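Local coordinates for protein choline kinase (Streptococcus pneumoniae, PDB 4R78) that probably phosphorylates choline with ATP, as a bacterial choline kinase of protein kinase-like fold, at residues I265-T275 with Y288-G299. Residues are numbered along the deposited sequence; the frame is centred on the assembly and turned at random.
Sequences ILQDTIWSLWT and YGVNRYQRAVKG
Asp268 turns its carboxylate to two arginines of the neighbouring helix, Arg292 and Arg295. Segments 265-275 and 288-299, of helices 257-280 and 288-303, run antiparallel, their axes 7.8 Å apart at the closest, and form a helical hairpin in the protein kinase-like fold. Arg295 meets the carboxylate side-on and nearly coplanar, with one nitrogen for each oxygen. Arg295 NH2 lies 2.9 Å from Asp268 OD1, on the syn lone pair, and Arg295 NE is hydrogen-bonded to Asp268 OD2. Arg292 comes in with its guanidinium plane turned 80° from the carboxylate. It spends both Arg292 NE, 2.8 Å from Asp268 OD1, and NH1 on that single oxygen. A bend at chi3 (73°) turns the NE and NH1 edge of the guanidinium to Asp268 OD1. One face of this group packs on Trp271, where Arg292 NH2 is 3.6 Å from Trp271 CD1. Arg292 NH2 also donates to Tyr288 OH at 3.0 Å and forms a salt bridge with Glu233 of helix 223-233. A water donates to Asp268 OD2 and to Arg295 O. Further along, Ala296 CB sits 3.8 Å from Asp268 CB. The backbones come close at Ser272 and Gly289; with no side chain on Gly289, Thr275 packs against its CA, while Thr275 OG1 reaches the ring edge of Tyr288. Three arginine N-H groups converge on OD1 and one reaches OD2, so the buried carboxylate is probably charge-compensated and ionised, with Arg292 linking this network to helix 223-233.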
loop_
_atom_site.group_PDB
_atom_site.type_symbol
_atom_site.label_atom_id
_atom_site.label_comp_id
_atom_site.label_asym_id
_atom_site.label_seq_id
_atom_site.Cartn_x
_atom_site.Cartn_y
_atom_site.Cartn_z
ATOM N N ILE A 265 -6.600 8.915 10.761
ATOM C CA ILE A 265 -6.166 8.544 12.110
ATOM C C ILE A 265 -5.848 7.052 12.202
ATOM O O ILE A 265 -4.836 6.658 12.789
ATOM C CB ILE A 265 -7.222 8.934 13.178
ATOM C CG1 ILE A 265 -7.376 10.457 13.248
ATOM C CG2 ILE A 265 -6.839 8.385 14.557
ATOM C CD1 ILE A 265 -8.669 10.912 13.903
ATOM N N LEU A 266 -6.704 6.230 11.600
ATOM C CA LEU A 266 -6.504 4.787 11.629
ATOM C C LEU A 266 -5.239 4.392 10.880
ATOM O O LEU A 266 -4.510 3.511 11.320
ATOM C CB LEU A 266 -7.723 4.050 11.067
ATOM C CG LEU A 266 -9.023 4.131 11.873
ATOM C CD1 LEU A 266 -10.103 3.313 11.209
ATOM C CD2 LEU A 266 -8.813 3.648 13.291
ATOM N N GLN A 267 -4.974 5.065 9.764
ATOM C CA GLN A 267 -3.772 4.810 8.973
ATOM C C GLN A 267 -2.494 5.174 9.722
ATOM O O GLN A 267 -1.554 4.387 9.762
ATOM C CB GLN A 267 -3.847 5.533 7.627
ATOM C CG GLN A 267 -4.741 4.800 6.645
ATOM C CD GLN A 267 -5.289 5.657 5.524
ATOM O OE1 GLN A 267 -6.354 5.358 4.967
ATOM N NE2 GLN A 267 -4.575 6.711 5.174
ATOM N N ASP A 268 -2.463 6.356 10.331
ATOM C CA ASP A 268 -1.296 6.749 11.109
ATOM C C ASP A 268 -1.028 5.774 12.257
ATOM O O ASP A 268 0.129 5.441 12.528
ATOM C CB ASP A 268 -1.429 8.183 11.614
ATOM C CG ASP A 268 -0.981 9.203 10.587
ATOM O OD1 ASP A 268 -0.172 8.862 9.696
ATOM O OD2 ASP A 268 -1.426 10.364 10.676
ATOM N N THR A 269 -2.096 5.289 12.890
ATOM C CA THR A 269 -1.973 4.310 13.967
ATOM C C THR A 269 -1.403 2.997 13.434
ATOM O O THR A 269 -0.381 2.508 13.929
ATOM C CB THR A 269 -3.327 4.063 14.669
ATOM O OG1 THR A 269 -3.839 5.310 15.159
ATOM C CG2 THR A 269 -3.150 3.113 15.836
ATOM N N ILE A 270 -2.049 2.456 12.409
ATOM C CA ILE A 270 -1.641 1.182 11.823
ATOM C C ILE A 270 -0.209 1.210 11.291
ATOM O O ILE A 270 0.594 0.331 11.617
ATOM C CB ILE A 270 -2.653 0.707 10.751
ATOM C CG1 ILE A 270 -3.946 0.260 11.442
ATOM C CG2 ILE A 270 -2.068 -0.425 9.890
ATOM C CD1 ILE A 270 -5.156 0.190 10.544
ATOM N N TRP A 271 0.125 2.218 10.491
ATOM C CA TRP A 271 1.472 2.280 9.915
ATOM C C TRP A 271 2.563 2.603 10.947
ATOM O O TRP A 271 3.724 2.231 10.757
ATOM C CB TRP A 271 1.525 3.196 8.681
ATOM C CG TRP A 271 0.624 2.731 7.550
ATOM C CD1 TRP A 271 -0.403 3.433 6.979
ATOM C CD2 TRP A 271 0.662 1.462 6.871
ATOM N NE1 TRP A 271 -1.000 2.690 5.988
ATOM C CE2 TRP A 271 -0.367 1.478 5.899
ATOM C CE3 TRP A 271 1.467 0.318 6.986
ATOM C CZ2 TRP A 271 -0.618 0.393 5.048
ATOM C CZ3 TRP A 271 1.220 -0.762 6.137
ATOM C CH2 TRP A 271 0.184 -0.715 5.181
ATOM N N SER A 272 2.198 3.261 12.049
ATOM C CA SER A 272 3.153 3.439 13.147
ATOM C C SER A 272 3.482 2.091 13.805
ATOM O O SER A 272 4.618 1.862 14.213
ATOM C CB SER A 272 2.673 4.471 14.181
ATOM O OG SER A 272 1.713 3.934 15.077
ATOM N N LEU A 273 2.496 1.197 13.873
ATOM C CA LEU A 273 2.710 -0.129 14.463
ATOM C C LEU A 273 3.488 -1.027 13.499
ATOM O O LEU A 273 4.398 -1.754 13.906
ATOM C CB LEU A 273 1.384 -0.771 14.891
ATOM C CG LEU A 273 0.636 -0.082 16.043
ATOM C CD1 LEU A 273 -0.785 -0.615 16.173
ATOM C CD2 LEU A 273 1.377 -0.214 17.378
ATOM N N TRP A 274 3.144 -0.942 12.216
ATOM C CA TRP A 274 3.929 -1.557 11.144
ATOM C C TRP A 274 5.419 -1.199 11.265
ATOM O O TRP A 274 6.287 -2.063 11.104
ATOM C CB TRP A 274 3.359 -1.111 9.794
ATOM C CG TRP A 274 4.122 -1.543 8.560
ATOM C CD1 TRP A 274 3.926 -2.682 7.826
ATOM C CD2 TRP A 274 5.176 -0.823 7.908
ATOM N NE1 TRP A 274 4.797 -2.714 6.762
ATOM C CE2 TRP A 274 5.575 -1.588 6.786
ATOM C CE3 TRP A 274 5.824 0.395 8.165
ATOM C CZ2 TRP A 274 6.603 -1.178 5.926
ATOM C CZ3 TRP A 274 6.842 0.807 7.308
ATOM C CH2 TRP A 274 7.218 0.022 6.199
ATOM N N THR A 275 5.703 0.069 11.569
ATOM C CA THR A 275 7.078 0.554 11.705
ATOM C C THR A 275 7.820 -0.186 12.812
ATOM O O THR A 275 8.945 -0.658 12.601
ATOM C CB THR A 275 7.116 2.077 11.971
ATOM O OG1 THR A 275 6.489 2.760 10.882
ATOM C CG2 THR A 275 8.556 2.572 12.095
ATOM N N TYR A 288 10.221 7.864 11.566
ATOM C CA TYR A 288 9.056 7.701 10.696
ATOM C C TYR A 288 7.791 7.306 11.476
ATOM O O TYR A 288 6.739 7.928 11.317
ATOM C CB TYR A 288 9.345 6.687 9.578
ATOM C CG TYR A 288 8.137 6.356 8.721
ATOM C CD1 TYR A 288 7.811 7.133 7.605
ATOM C CD2 TYR A 288 7.327 5.261 9.025
ATOM C CE1 TYR A 288 6.701 6.828 6.818
ATOM C CE2 TYR A 288 6.218 4.951 8.248
ATOM C CZ TYR A 288 5.918 5.734 7.147
ATOM O OH TYR A 288 4.818 5.425 6.389
ATOM N N GLY A 289 7.899 6.269 12.304
ATOM C CA GLY A 289 6.753 5.767 13.063
ATOM C C GLY A 289 6.327 6.712 14.168
ATOM O O GLY A 289 5.133 6.958 14.353
ATOM N N VAL A 290 7.314 7.242 14.890
ATOM C CA VAL A 290 7.096 8.224 15.961
ATOM C C VAL A 290 6.267 9.405 15.453
ATOM O O VAL A 290 5.303 9.822 16.098
ATOM C CB VAL A 290 8.456 8.716 16.550
ATOM C CG1 VAL A 290 8.278 9.934 17.453
ATOM C CG2 VAL A 290 9.160 7.585 17.303
ATOM N N ASN A 291 6.644 9.921 14.287
ATOM C CA ASN A 291 5.966 11.062 13.684
ATOM C C ASN A 291 4.560 10.750 13.181
ATOM O O ASN A 291 3.650 11.572 13.320
ATOM C CB ASN A 291 6.830 11.673 12.575
ATOM C CG ASN A 291 8.112 12.295 13.110
ATOM O OD1 ASN A 291 8.218 12.620 14.295
ATOM N ND2 ASN A 291 9.097 12.465 12.232
ATOM N N ARG A 292 4.373 9.565 12.603
ATOM C CA ARG A 292 3.031 9.159 12.194
ATOM C C ARG A 292 2.122 9.014 13.411
ATOM O O ARG A 292 0.974 9.452 13.391
ATOM C CB ARG A 292 3.055 7.868 11.374
ATOM C CG ARG A 292 3.656 8.037 9.984
ATOM C CD ARG A 292 3.182 6.977 9.016
ATOM N NE ARG A 292 1.789 7.215 8.641
ATOM C CZ ARG A 292 1.231 6.841 7.492
ATOM N NH1 ARG A 292 -0.044 7.126 7.266
ATOM N NH2 ARG A 292 1.929 6.186 6.572
ATOM N N TYR A 293 2.649 8.418 14.475
ATOM C CA TYR A 293 1.897 8.255 15.710
ATOM C C TYR A 293 1.464 9.601 16.293
ATOM O O TYR A 293 0.310 9.767 16.683
ATOM C CB TYR A 293 2.728 7.464 16.716
ATOM C CG TYR A 293 2.043 7.186 18.031
ATOM C CD1 TYR A 293 1.202 6.085 18.179
ATOM C CD2 TYR A 293 2.266 8.007 19.139
ATOM C CE1 TYR A 293 0.576 5.816 19.395
ATOM C CE2 TYR A 293 1.655 7.747 20.359
ATOM C CZ TYR A 293 0.814 6.650 20.479
ATOM O OH TYR A 293 0.213 6.375 21.682
ATOM N N GLN A 294 2.387 10.560 16.331
ATOM C CA GLN A 294 2.077 11.908 16.806
ATOM C C GLN A 294 0.991 12.572 15.948
ATOM O O GLN A 294 0.150 13.316 16.463
ATOM C CB GLN A 294 3.349 12.764 16.884
ATOM C CG GLN A 294 3.135 14.223 17.333
ATOM C CD GLN A 294 2.268 14.365 18.589
ATOM O OE1 GLN A 294 2.346 13.558 19.517
ATOM N NE2 GLN A 294 1.436 15.394 18.612
ATOM N N ARG A 295 0.998 12.291 14.650
ATOM C CA ARG A 295 -0.031 12.817 13.760
ATOM C C ARG A 295 -1.406 12.190 14.040
ATOM O O ARG A 295 -2.433 12.855 13.875
ATOM C CB ARG A 295 0.378 12.665 12.293
ATOM C CG ARG A 295 -0.444 13.508 11.317
ATOM C CD ARG A 295 0.201 13.558 9.937
ATOM N NE ARG A 295 0.380 12.221 9.370
ATOM C CZ ARG A 295 1.100 11.939 8.286
ATOM N NH1 ARG A 295 1.728 12.899 7.619
ATOM N NH2 ARG A 295 1.190 10.684 7.865
ATOM N N ALA A 296 -1.419 10.925 14.469
ATOM C CA ALA A 296 -2.654 10.289 14.946
ATOM C C ALA A 296 -3.167 11.024 16.189
ATOM O O ALA A 296 -4.361 11.303 16.313
ATOM C CB ALA A 296 -2.424 8.809 15.244
ATOM N N VAL A 297 -2.253 11.348 17.101
ATOM C CA VAL A 297 -2.590 12.097 18.313
ATOM C C VAL A 297 -3.190 13.462 17.953
ATOM O O VAL A 297 -4.246 13.844 18.478
ATOM C CB VAL A 297 -1.352 12.231 19.240
ATOM C CG1 VAL A 297 -1.601 13.221 20.374
ATOM C CG2 VAL A 297 -0.966 10.865 19.794
ATOM N N LYS A 298 -2.538 14.162 17.025
ATOM C CA LYS A 298 -3.010 15.452 16.512
ATOM C C LYS A 298 -4.391 15.324 15.871
ATOM O O LYS A 298 -5.277 16.147 16.116
ATOM C CB LYS A 298 -2.004 16.009 15.497
ATOM C CG LYS A 298 -2.344 17.384 14.937
ATOM C CD LYS A 298 -1.348 17.787 13.855
ATOM C CE LYS A 298 -1.747 19.087 13.165
ATOM N NZ LYS A 298 -1.541 20.279 14.032
ATOM N N GLY A 299 -4.564 14.285 15.056
ATOM C CA GLY A 299 -5.834 14.016 14.385
ATOM C C GLY A 299 -6.975 13.750 15.347
ATOM O O GLY A 299 -8.094 14.224 15.132
HETATM O O HOH W 1 -3.858 11.151 11.666
#